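Local coordinates for protein alternansucrase (Leuconostoc mesenteroides, PDB 6HVG) that belongs to glycosyl hydrolase family 70, as a large calcium-binding multidomain protein that joins a barrel-type core to choline-binding-like repeats, at residues Asn806-Tyr811 with Thr841-Val846; Asp953-Asp956 with Ala961-Leu964; Asn1189-Ala1194 with Asn1268-Ile1273; Gly1257-Tyr1260 with Asp1264-Thr1267; Gly183-Arg186 with Lys191-Tyr194. One frame throughout, in Å; residues are numbered along the deposited sequence.

Interaction 1 (Asn806-Tyr811 with Thr841-Val846); sequences NLPSAY and TIYNPV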
# COMPACT_ATOMS: atom_id res chain seq x y z
N ASN A 806 -3.48 -21.30 -15.75
CA ASN A 806 -4.57 -22.27 -15.59
C ASN A 806 -5.95 -21.65 -15.37
O ASN A 806 -6.82 -22.26 -14.74
CB ASN A 806 -4.28 -23.29 -14.47
CG ASN A 806 -3.19 -24.28 -14.84
OD1 ASN A 806 -3.17 -24.75 -15.95
ND2 ASN A 806 -2.33 -24.61 -13.90
N LEU A 807 -6.18 -20.45 -15.91
CA LEU A 807 -7.48 -19.80 -15.78
C LEU A 807 -8.66 -20.62 -16.32
O LEU A 807 -9.72 -20.66 -15.67
CB LEU A 807 -7.44 -18.41 -16.41
CG LEU A 807 -6.67 -17.39 -15.56
CD1 LEU A 807 -6.61 -16.04 -16.24
CD2 LEU A 807 -7.28 -17.22 -14.18
N PRO A 808 -8.50 -21.28 -17.48
CA PRO A 808 -9.57 -22.17 -17.94
C PRO A 808 -9.91 -23.28 -16.94
O PRO A 808 -11.08 -23.57 -16.71
CB PRO A 808 -9.00 -22.76 -19.23
CG PRO A 808 -8.13 -21.68 -19.75
CD PRO A 808 -7.49 -21.08 -18.53
N SER A 809 -8.90 -23.90 -16.36
CA SER A 809 -9.11 -24.99 -15.42
C SER A 809 -9.77 -24.47 -14.16
O SER A 809 -10.64 -25.13 -13.58
CB SER A 809 -7.77 -25.68 -15.10
OG SER A 809 -6.97 -25.82 -16.27
N ALA A 810 -9.35 -23.29 -13.72
CA ALA A 810 -9.95 -22.64 -12.57
C ALA A 810 -11.43 -22.34 -12.79
O ALA A 810 -12.24 -22.59 -11.92
CB ALA A 810 -9.19 -21.35 -12.25
N TYR A 811 -11.78 -21.81 -13.97
CA TYR A 811 -13.18 -21.58 -14.33
C TYR A 811 -13.98 -22.88 -14.46
O TYR A 811 -15.14 -22.94 -14.09
CB TYR A 811 -13.31 -20.70 -15.58
CG TYR A 811 -13.27 -19.22 -15.25
CD1 TYR A 811 -14.42 -18.54 -14.92
CD2 TYR A 811 -12.08 -18.52 -15.24
CE1 TYR A 811 -14.39 -17.19 -14.60
CE2 TYR A 811 -12.04 -17.17 -14.93
CZ TYR A 811 -13.19 -16.51 -14.61
OH TYR A 811 -13.16 -15.17 -14.28
N THR A 841 -10.15 -12.51 -25.16
CA THR A 841 -8.94 -13.16 -24.69
C THR A 841 -8.87 -14.55 -25.26
O THR A 841 -9.84 -15.05 -25.83
CB THR A 841 -8.94 -13.34 -23.15
OG1 THR A 841 -9.98 -14.24 -22.77
CG2 THR A 841 -9.13 -12.03 -22.43
N ILE A 842 -7.72 -15.19 -25.09
CA ILE A 842 -7.57 -16.56 -25.57
C ILE A 842 -8.44 -17.56 -24.77
O ILE A 842 -8.80 -18.64 -25.26
CB ILE A 842 -6.09 -17.02 -25.62
CG1 ILE A 842 -5.46 -17.04 -24.23
CG2 ILE A 842 -5.29 -16.13 -26.55
CD1 ILE A 842 -4.14 -17.82 -24.19
N TYR A 843 -8.78 -17.18 -23.55
CA TYR A 843 -9.59 -18.03 -22.70
C TYR A 843 -11.09 -17.99 -23.06
O TYR A 843 -11.83 -18.91 -22.71
CB TYR A 843 -9.38 -17.65 -21.24
CG TYR A 843 -7.93 -17.46 -20.82
CD1 TYR A 843 -7.01 -18.51 -20.88
CD2 TYR A 843 -7.48 -16.24 -20.33
CE1 TYR A 843 -5.69 -18.33 -20.47
CE2 TYR A 843 -6.17 -16.06 -19.93
CZ TYR A 843 -5.29 -17.11 -20.00
OH TYR A 843 -4.01 -16.92 -19.59
N ASN A 844 -11.52 -16.95 -23.76
CA ASN A 844 -12.94 -16.73 -24.05
C ASN A 844 -13.74 -17.96 -24.55
O ASN A 844 -14.82 -18.24 -24.03
CB ASN A 844 -13.11 -15.56 -25.03
CG ASN A 844 -14.56 -15.14 -25.17
OD1 ASN A 844 -15.40 -15.90 -25.66
ND2 ASN A 844 -14.86 -13.90 -24.76
N PRO A 845 -13.22 -18.68 -25.54
CA PRO A 845 -14.00 -19.81 -26.06
C PRO A 845 -14.23 -20.89 -25.02
O PRO A 845 -15.34 -21.40 -24.90
CB PRO A 845 -13.14 -20.32 -27.23
CG PRO A 845 -12.29 -19.16 -27.60
CD PRO A 845 -11.96 -18.53 -26.29
N VAL A 846 -13.20 -21.24 -24.26
CA VAL A 846 -13.31 -22.31 -23.24
C VAL A 846 -14.27 -21.90 -22.13
O VAL A 846 -15.13 -22.66 -21.73
CB VAL A 846 -11.95 -22.66 -22.59
CG1 VAL A 846 -12.07 -23.91 -21.73
CG2 VAL A 846 -10.89 -22.88 -23.67
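Tyr843 meets Leu807 and Pro808 where the first turn of helix 807-814 packs against the turn that leads into helix 844-857, helices that precede and follow, along the chain, strand 821-825 of the eight-stranded parallel sheet, the barrel of this TIM-barrel-clan family. The tyrosine ring is sandwiched. Leu807 CB stands almost exactly on the ring normal, 4.2 Å from the Tyr843 centroid, a CH-pi contact over the face, while Ile842 CG1 from the same turn covers the opposite face. Beyond CB, Leu807 reaches along the ring, and its CD1 methyl rests 3.7 Å from Tyr843 CE2. With its CG anti to the carbonyl carbon (chi1 -46°), Tyr843 sends its ring across to the other helix. Pro808 comes in obliquely from the same side as Leu807, at the CD1 corner of the ring: its CD lies 3.5 Å from Tyr843 CD1, and its CG is equally near that carbon. No hydrogen bond spans the two segments, so the grip is entirely apolar, and all four touching residues are buried. Thr841 OG1 caps the turn carrying the tyrosine, though only by weak bonds from the backbone N of Tyr843 and Asn844. Gln793 of helix 779-793 also touches Tyr843, and Val749 touches Leu807. Three residues on from the tyrosine, Val846 extends the contact, its CG1 4.1 Å from Pro808 CB.

Interaction 2 (Asp953-Asp956 with Ala961-Leu964); sequences DVYD and APTL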
# COMPACT_ATOMS: atom_id res chain seq x y z
N ASP A 953 -8.94 -28.02 -26.81
CA ASP A 953 -10.01 -28.17 -27.78
C ASP A 953 -11.35 -27.99 -27.10
O ASP A 953 -11.55 -28.43 -25.97
CB ASP A 953 -9.97 -29.54 -28.45
CG ASP A 953 -8.78 -29.72 -29.38
OD1 ASP A 953 -8.32 -28.74 -30.00
OD2 ASP A 953 -8.30 -30.87 -29.51
N VAL A 954 -12.27 -27.33 -27.80
CA VAL A 954 -13.64 -27.09 -27.32
C VAL A 954 -14.63 -27.73 -28.30
O VAL A 954 -14.56 -27.51 -29.51
CB VAL A 954 -13.91 -25.57 -27.23
CG1 VAL A 954 -15.38 -25.30 -26.95
CG2 VAL A 954 -13.02 -24.95 -26.17
N TYR A 955 -15.57 -28.52 -27.77
CA TYR A 955 -16.54 -29.23 -28.61
C TYR A 955 -17.93 -28.66 -28.38
O TYR A 955 -18.47 -28.77 -27.28
CB TYR A 955 -16.49 -30.73 -28.31
CG TYR A 955 -15.12 -31.33 -28.54
CD1 TYR A 955 -14.62 -31.50 -29.82
CD2 TYR A 955 -14.30 -31.70 -27.47
CE1 TYR A 955 -13.35 -32.01 -30.05
CE2 TYR A 955 -13.02 -32.20 -27.69
CZ TYR A 955 -12.56 -32.37 -28.98
OH TYR A 955 -11.33 -32.89 -29.21
N ASP A 956 -18.50 -28.07 -29.43
CA ASP A 956 -19.74 -27.28 -29.29
C ASP A 956 -21.00 -28.13 -29.24
O ASP A 956 -22.02 -27.69 -28.71
CB ASP A 956 -19.85 -26.25 -30.42
CG ASP A 956 -18.57 -25.44 -30.61
OD1 ASP A 956 -17.92 -25.12 -29.59
OD2 ASP A 956 -18.20 -25.15 -31.76
N ALA A 961 -17.57 -34.29 -31.14
CA ALA A 961 -16.73 -34.70 -30.01
C ALA A 961 -16.57 -36.21 -29.88
O ALA A 961 -17.46 -36.97 -30.27
CB ALA A 961 -17.29 -34.15 -28.71
N PRO A 962 -15.44 -36.65 -29.29
CA PRO A 962 -15.24 -38.04 -28.96
C PRO A 962 -16.16 -38.47 -27.86
O PRO A 962 -16.37 -37.74 -26.92
CB PRO A 962 -13.81 -38.10 -28.43
CG PRO A 962 -13.34 -36.72 -28.29
CD PRO A 962 -14.27 -35.82 -29.00
N THR A 963 -16.71 -39.67 -27.99
CA THR A 963 -17.60 -40.23 -26.99
C THR A 963 -16.85 -41.24 -26.19
O THR A 963 -15.86 -41.77 -26.62
CB THR A 963 -18.82 -40.93 -27.63
OG1 THR A 963 -18.37 -42.00 -28.44
CG2 THR A 963 -19.63 -39.94 -28.49
N LEU A 964 -17.37 -41.52 -25.02
CA LEU A 964 -16.87 -42.57 -24.18
C LEU A 964 -18.07 -43.02 -23.37
O LEU A 964 -18.90 -42.19 -22.96
CB LEU A 964 -15.76 -42.04 -23.28
CG LEU A 964 -15.17 -43.08 -22.30
CD1 LEU A 964 -14.89 -44.43 -22.94
CD2 LEU A 964 -13.89 -42.52 -21.68
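Tyr955 lays one face of its ring over the backbone and side-chain carbons of Ala961 and Pro962, closing a short connection between strand 952-954 and strand 962-965. Pro962 CD lies 4.0 Å from the Tyr955 centroid and 16° off its normal, displaced toward the hydroxyl-bearing rim, with Tyr955 CZ as the nearest ring atom. Ala961 CA sits over the same face nearer the root of the ring, 4.2 Å from the centroid. At the root itself, Ala961 CB touches Tyr955 CB at 3.5 Å. The two residues thus fill the length of the ring, and the proline side chain crosses that of the tyrosine at about a right angle. Strand 940-947 sets this arrangement from outside: it pairs antiparallel with both strands, bonding through Leu944 to Tyr955 and through Ala943 to Pro962, while Arg942 NH1 holds Tyr955 O. Phe980 of strand 977-982 packs on Pro962. No hydrogen bond joins the two segments directly. Their cohesion comes from dispersion and CH-pi contacts, and the hydrogens on the proline CD, next to an amide nitrogen, are probably polarised enough to favour the electron-rich face.

Interaction 3 (Asn1189-Ala1194 with Asn1268-Ile1273); sequences NLLYVA and NQYFNI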
# COMPACT_ATOMS: atom_id res chain seq x y z
N ASN A 1189 -2.75 16.07 17.91
CA ASN A 1189 -3.67 17.18 18.13
C ASN A 1189 -3.20 18.52 17.58
O ASN A 1189 -3.37 19.54 18.24
CB ASN A 1189 -4.00 17.30 19.61
CG ASN A 1189 -4.69 16.06 20.16
OD1 ASN A 1189 -5.71 15.63 19.66
ND2 ASN A 1189 -4.15 15.51 21.20
N LEU A 1190 -2.63 18.52 16.38
CA LEU A 1190 -2.16 19.75 15.71
C LEU A 1190 -3.19 20.30 14.72
O LEU A 1190 -3.97 19.55 14.14
CB LEU A 1190 -0.86 19.52 14.93
CG LEU A 1190 0.31 18.92 15.70
CD1 LEU A 1190 1.53 18.87 14.80
CD2 LEU A 1190 0.62 19.71 16.95
N LEU A 1191 -3.18 21.61 14.53
CA LEU A 1191 -4.10 22.22 13.58
C LEU A 1191 -3.53 22.05 12.19
O LEU A 1191 -2.32 22.19 11.95
CB LEU A 1191 -4.36 23.71 13.91
CG LEU A 1191 -5.00 24.06 15.26
CD1 LEU A 1191 -5.72 25.41 15.18
CD2 LEU A 1191 -5.97 23.01 15.77
N TYR A 1192 -4.43 21.74 11.26
CA TYR A 1192 -4.05 21.33 9.91
C TYR A 1192 -5.11 21.85 8.97
O TYR A 1192 -6.28 21.91 9.33
CB TYR A 1192 -4.01 19.81 9.83
CG TYR A 1192 -3.28 19.25 8.66
CD1 TYR A 1192 -1.91 19.10 8.69
CD2 TYR A 1192 -3.95 18.79 7.55
CE1 TYR A 1192 -1.22 18.55 7.62
CE2 TYR A 1192 -3.28 18.25 6.48
CZ TYR A 1192 -1.92 18.13 6.52
OH TYR A 1192 -1.24 17.59 5.44
N VAL A 1193 -4.67 22.26 7.77
CA VAL A 1193 -5.59 22.67 6.72
C VAL A 1193 -5.83 21.46 5.85
O VAL A 1193 -4.92 20.96 5.22
CB VAL A 1193 -4.99 23.79 5.86
CG1 VAL A 1193 -5.87 24.05 4.65
CG2 VAL A 1193 -4.86 25.06 6.67
N ALA A 1194 -7.08 21.00 5.83
CA ALA A 1194 -7.48 19.88 5.00
C ALA A 1194 -8.48 20.34 3.95
O ALA A 1194 -9.07 21.40 4.08
CB ALA A 1194 -8.08 18.80 5.86
N ASN A 1268 2.34 28.85 22.61
CA ASN A 1268 1.72 27.76 21.86
C ASN A 1268 0.29 28.04 21.39
O ASN A 1268 -0.41 27.13 21.02
CB ASN A 1268 1.80 26.46 22.63
CG ASN A 1268 3.24 26.01 22.84
OD1 ASN A 1268 3.96 25.71 21.88
ND2 ASN A 1268 3.65 25.92 24.10
N GLN A 1269 -0.11 29.31 21.36
CA GLN A 1269 -1.41 29.71 20.87
C GLN A 1269 -1.31 29.99 19.37
O GLN A 1269 -0.30 30.50 18.90
CB GLN A 1269 -1.87 30.96 21.61
CG GLN A 1269 -3.29 31.40 21.27
CD GLN A 1269 -3.71 32.62 22.04
OE1 GLN A 1269 -2.95 33.15 22.83
NE2 GLN A 1269 -4.93 33.08 21.79
N TYR A 1270 -2.36 29.63 18.63
CA TYR A 1270 -2.36 29.81 17.18
C TYR A 1270 -2.92 31.18 16.86
O TYR A 1270 -3.81 31.66 17.54
CB TYR A 1270 -3.19 28.72 16.50
CG TYR A 1270 -2.54 27.33 16.43
CD1 TYR A 1270 -2.70 26.41 17.46
CD2 TYR A 1270 -1.79 26.92 15.32
CE1 TYR A 1270 -2.13 25.14 17.39
CE2 TYR A 1270 -1.22 25.66 15.26
CZ TYR A 1270 -1.42 24.78 16.29
OH TYR A 1270 -0.84 23.55 16.25
N PHE A 1271 -2.42 31.82 15.82
CA PHE A 1271 -2.95 33.14 15.46
C PHE A 1271 -4.36 33.01 14.92
O PHE A 1271 -4.68 32.06 14.21
CB PHE A 1271 -2.03 33.86 14.46
CG PHE A 1271 -0.60 33.98 14.93
CD1 PHE A 1271 -0.31 34.68 16.09
CD2 PHE A 1271 0.44 33.33 14.27
CE1 PHE A 1271 0.97 34.77 16.56
CE2 PHE A 1271 1.73 33.42 14.74
CZ PHE A 1271 2.00 34.14 15.88
N ASN A 1272 -5.22 33.97 15.27
CA ASN A 1272 -6.58 33.99 14.76
C ASN A 1272 -7.15 35.40 14.65
O ASN A 1272 -6.81 36.28 15.44
CB ASN A 1272 -7.50 33.13 15.65
CG ASN A 1272 -8.74 32.65 14.91
OD1 ASN A 1272 -9.74 33.34 14.85
ND2 ASN A 1272 -8.66 31.47 14.31
N ILE A 1273 -8.03 35.60 13.67
CA ILE A 1273 -8.62 36.92 13.38
C ILE A 1273 -10.13 36.90 13.09
O ILE A 1273 -10.68 37.85 12.56
CB ILE A 1273 -7.94 37.55 12.16
CG1 ILE A 1273 -7.85 36.51 11.04
CG2 ILE A 1273 -6.56 38.08 12.52
CD1 ILE A 1273 -7.99 37.08 9.66
O HOH W 1 -0.39 22.96 13.46
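Leu1191 and Tyr1270 bring the two segments together across a gap of 8.6 Å between their CA atoms, too wide for the backbones to pair, so side chains and a water fill the space between strand 1190-1197 and the irregular chain of 1268-1273. Leu1191 points its branch onto the ring of Tyr1270. Its CG sits over the middle of one face, 3.8 Å from the centroid and 13° off the normal, a CH-pi contact. CB lies toward the hydroxyl end and CD1 toward the root, 3.9 Å from Tyr1270 CG, so the leucine runs along much of the ring. Tyr1270 has its CG anti to the carbonyl carbon (chi1 -75°), which carries the ring away from its own chain and brings OH up to the strand. There the hydroxyl donates to water 1, with Tyr1270 OH 2.9 Å from the water oxygen, and the water in turn donates to Leu1191 O at 2.6 Å. The bridge gives the buried phenol a polar partner and ties it to the strand backbone. Leu1190 CD2 stands 4.2 Å from Tyr1270 OH, from a side chain that crosses the tyrosine at about a right angle. Leu1191 also touches Val1169 and Thr1171 of strand 1166-1175, and Tyr409 from a loop. Strand 1190-1197 is the outermost member, within this chain, of a six-stranded antiparallel sheet; it enters that sheet through a G1 beta bulge, in which Asn1189 and Leu1190 both face Ala1172.

Interaction 4 (Gly1257-Tyr1260 with Asp1264-Thr1267); sequences GAYY and DWAT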
# COMPACT_ATOMS: atom_id res chain seq x y z
N GLY A 1257 2.39 20.11 6.18
CA GLY A 1257 3.29 20.30 7.29
C GLY A 1257 2.57 20.31 8.62
O GLY A 1257 1.37 20.60 8.69
N ALA A 1258 3.31 19.98 9.68
CA ALA A 1258 2.75 19.97 11.01
C ALA A 1258 2.37 21.38 11.49
O ALA A 1258 1.45 21.53 12.30
CB ALA A 1258 3.74 19.36 11.98
N TYR A 1259 3.09 22.40 11.00
CA TYR A 1259 2.84 23.79 11.45
C TYR A 1259 2.68 24.76 10.29
O TYR A 1259 3.23 25.84 10.31
CB TYR A 1259 3.94 24.23 12.42
CG TYR A 1259 4.01 23.35 13.64
CD1 TYR A 1259 3.03 23.43 14.62
CD2 TYR A 1259 5.05 22.42 13.81
CE1 TYR A 1259 3.08 22.61 15.73
CE2 TYR A 1259 5.11 21.60 14.93
CZ TYR A 1259 4.12 21.70 15.89
OH TYR A 1259 4.15 20.89 17.01
N TYR A 1260 1.92 24.35 9.28
CA TYR A 1260 1.49 25.22 8.19
C TYR A 1260 0.45 26.21 8.72
O TYR A 1260 0.33 27.31 8.20
CB TYR A 1260 0.91 24.36 7.07
CG TYR A 1260 0.42 25.09 5.85
CD1 TYR A 1260 1.30 25.74 5.01
CD2 TYR A 1260 -0.93 25.10 5.51
CE1 TYR A 1260 0.86 26.38 3.89
CE2 TYR A 1260 -1.39 25.76 4.38
CZ TYR A 1260 -0.50 26.39 3.58
OH TYR A 1260 -0.95 27.06 2.45
N ASP A 1264 2.55 30.68 17.70
CA ASP A 1264 3.59 31.33 18.46
C ASP A 1264 4.24 30.29 19.36
O ASP A 1264 3.53 29.61 20.11
CB ASP A 1264 2.99 32.43 19.32
CG ASP A 1264 3.95 32.94 20.36
OD1 ASP A 1264 5.04 33.41 19.98
OD2 ASP A 1264 3.63 32.84 21.56
N TRP A 1265 5.56 30.15 19.28
CA TRP A 1265 6.22 29.06 20.00
C TRP A 1265 6.15 29.26 21.48
O TRP A 1265 6.14 28.29 22.24
CB TRP A 1265 7.68 28.88 19.59
CG TRP A 1265 7.88 28.60 18.13
CD1 TRP A 1265 8.62 29.33 17.26
CD2 TRP A 1265 7.34 27.53 17.38
NE1 TRP A 1265 8.58 28.79 16.01
CE2 TRP A 1265 7.79 27.68 16.05
CE3 TRP A 1265 6.54 26.44 17.69
CZ2 TRP A 1265 7.46 26.79 15.03
CZ3 TRP A 1265 6.21 25.54 16.67
CH2 TRP A 1265 6.67 25.73 15.36
N ALA A 1266 6.12 30.51 21.90
CA ALA A 1266 6.25 30.87 23.30
C ALA A 1266 5.05 30.50 24.15
O ALA A 1266 5.20 29.94 25.24
CB ALA A 1266 6.50 32.35 23.40
N THR A 1267 3.87 30.83 23.65
CA THR A 1267 2.61 30.55 24.32
C THR A 1267 1.89 29.34 23.77
O THR A 1267 0.99 28.83 24.41
CB THR A 1267 1.68 31.73 24.15
OG1 THR A 1267 1.54 32.01 22.76
CG2 THR A 1267 2.24 32.95 24.83
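Tyr1259 and Trp1265 form a T-shaped (edge-to-face) aromatic pair within the long connection between strands 1248-1252 and 1291-1292. The tryptophan supplies the edge: its CH2 stands 4.0 Å from both Tyr1259 CG and Tyr1259 CD2, while CZ3 lies above the middle of the tyrosine ring. The planes meet at 80°, and the centroid of the six-membered ring of Trp1265 is 5.3 Å from that of Tyr1259. Trp1265 leaves the backbone with its CG anti to the carbonyl carbon (chi1 -58°), and although its CB is not directed at Tyr1259, the length of the indole carries the benzo edge across. At the pyrrole end NE1 is hydrogen-bonded to Asp446 OD2, which fixes how the indole is turned. The backbone that bears the tryptophan is shaped by an Asx motif, in which Asp1264 OD2 accepts from Thr1267 N three residues on. That N-O distance, Thr1267 N to Asp1264 OD2, is 2.9 Å, and the N-H comes from above the carboxylate plane. The same Asp1264 oxygen takes a bond from Thr1267 OG1 on its anti lone pair, so two donors from one residue grip it, while the other oxygen, OD1, is bonded to Ser1305 OG. Trp1265 O is held by Thr1314 OG1. On the tyrosine side, the backbone of Tyr1259 is bonded to Asn514, with a weak additional bond from Trp515 NE1 to Tyr1259 O. Both aromatic residues are partly exposed, and Leu1190 of strand 1190-1197 packs against the tyrosine.

Interaction 5 (Gly183-Arg186 with Lys191-Tyr194); sequences GSFR and KHIY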
# COMPACT_ATOMS: atom_id res chain seq x y z
N GLY A 183 30.60 -22.23 -13.21
CA GLY A 183 31.81 -22.15 -12.40
C GLY A 183 33.08 -22.51 -13.14
O GLY A 183 34.03 -22.98 -12.55
N SER A 184 33.10 -22.30 -14.44
CA SER A 184 34.26 -22.58 -15.24
C SER A 184 34.42 -21.43 -16.23
O SER A 184 33.49 -20.67 -16.45
CB SER A 184 34.04 -23.89 -15.96
OG SER A 184 35.28 -24.48 -16.29
N PHE A 185 35.62 -21.29 -16.79
CA PHE A 185 35.91 -20.30 -17.84
C PHE A 185 35.78 -20.96 -19.21
O PHE A 185 36.24 -22.09 -19.39
CB PHE A 185 37.35 -19.82 -17.70
CG PHE A 185 37.52 -18.54 -16.93
CD1 PHE A 185 37.43 -17.33 -17.58
CD2 PHE A 185 37.85 -18.54 -15.59
CE1 PHE A 185 37.62 -16.14 -16.91
CE2 PHE A 185 38.04 -17.35 -14.91
CZ PHE A 185 37.92 -16.15 -15.57
N ARG A 186 35.20 -20.27 -20.18
CA ARG A 186 35.20 -20.76 -21.57
C ARG A 186 35.77 -19.70 -22.52
O ARG A 186 35.71 -18.51 -22.22
CB ARG A 186 33.80 -21.18 -22.00
CG ARG A 186 33.27 -22.45 -21.33
CD ARG A 186 34.04 -23.71 -21.72
NE ARG A 186 34.32 -24.49 -20.51
CZ ARG A 186 33.68 -25.58 -20.12
NH1 ARG A 186 34.01 -26.16 -18.98
NH2 ARG A 186 32.72 -26.11 -20.86
N LYS A 191 37.45 -13.68 -26.31
CA LYS A 191 37.06 -13.43 -24.93
C LYS A 191 37.24 -14.66 -24.02
O LYS A 191 36.94 -15.77 -24.40
CB LYS A 191 35.60 -12.95 -24.89
CG LYS A 191 35.32 -11.73 -25.77
CD LYS A 191 36.32 -10.60 -25.52
CE LYS A 191 35.75 -9.22 -25.87
NZ LYS A 191 35.01 -9.17 -27.15
N HIS A 192 37.74 -14.40 -22.82
CA HIS A 192 37.90 -15.39 -21.77
C HIS A 192 36.81 -15.09 -20.74
O HIS A 192 36.97 -14.23 -19.90
CB HIS A 192 39.29 -15.25 -21.16
CG HIS A 192 39.79 -16.47 -20.46
ND1 HIS A 192 39.96 -17.68 -21.11
CD2 HIS A 192 40.22 -16.66 -19.19
CE1 HIS A 192 40.43 -18.57 -20.26
NE2 HIS A 192 40.60 -17.98 -19.09
N ILE A 193 35.69 -15.80 -20.84
CA ILE A 193 34.52 -15.47 -20.01
C ILE A 193 34.25 -16.53 -18.94
O ILE A 193 34.08 -17.70 -19.26
CB ILE A 193 33.25 -15.31 -20.87
CG1 ILE A 193 33.58 -14.67 -22.24
CG2 ILE A 193 32.21 -14.51 -20.11
CD1 ILE A 193 32.42 -14.63 -23.19
N TYR A 194 34.24 -16.10 -17.69
CA TYR A 194 33.82 -16.95 -16.57
C TYR A 194 32.32 -16.91 -16.46
O TYR A 194 31.70 -15.89 -16.73
CB TYR A 194 34.42 -16.47 -15.23
CG TYR A 194 34.04 -17.29 -14.01
CD1 TYR A 194 33.22 -16.75 -13.02
CD2 TYR A 194 34.49 -18.61 -13.84
CE1 TYR A 194 32.87 -17.49 -11.89
CE2 TYR A 194 34.14 -19.36 -12.72
CZ TYR A 194 33.32 -18.79 -11.75
OH TYR A 194 32.97 -19.52 -10.63
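Arg186 and Ile193 are the hydrogen-bonded pair of an antiparallel beta hairpin in a choline-binding repeat, with Phe185 and Tyr194 as the adjoining non-hydrogen-bonded pair. Two backbone bonds join the first pair. Arg186 N donates to Ile193 O over 3.0 Å at a nearly straight 169°, and Ile193 N returns a bond to Arg186 O, also 3.0 Å long. Phe185 CA adds a CA-H...O contact to Ile193 O. Aromatic contacts dominate the sheet face that carries Phe185 and Tyr194, where His192 completes a cluster. Tyr194 CB sits over the middle of the Phe185 ring, 3.6 Å from its centroid, as a CH-pi contact, whereas the two rings themselves meet obliquely. The His192 ring lies near parallel to that of Phe185, at 17°, but is displaced along it, so little of one ring covers the other. Tyr194 extends away from its own backbone N (chi1 180°) and lies alongside Gly183 and Ser184, bringing its CE2 3.4 Å from Gly183 C. Polar contacts gather round Arg186, which folds back on its own strand: NE donates to Phe185 O at 3.3 Å, from above the carbonyl plane, NH1 makes a weak bond to Ser184 OG, and NH2 forms a salt bridge with Asp175. His192 is likewise tethered, ND1 to Asp187 and NE2 to Asp207. The hairpin of strands 185-188 and 191-194 is a two-stranded sheet of its own; strand 205-209 packs on it through Asn205 and Asp207, and Tyr216 of strand 212-216 meets the ring of His192.

Interactions 1, 2 and 3 are buried, whereas 4 and 5 lie at the surface. Interactions 1 and 2 join different elements yet touch: Val846 CG2 packs 3.9 Å from Val954 CG2, linking helix 844-857 to the antiparallel sheet that holds strand 952-954. Interactions 3 and 4 are closer still, their centres about 8 Å apart, with 4 nested in the chain that 3 closes; Leu1190 packs on Ala1258 as well. Interaction 5 stands apart in a choline-binding repeat, its centre about 45 Å or more from those of the others. All five contain an aromatic side chain, but only 5 has direct backbone hydrogen bonds between its segments, while 3 uses a water and 1, 2 and 4 are apolar or aromatic across the contact.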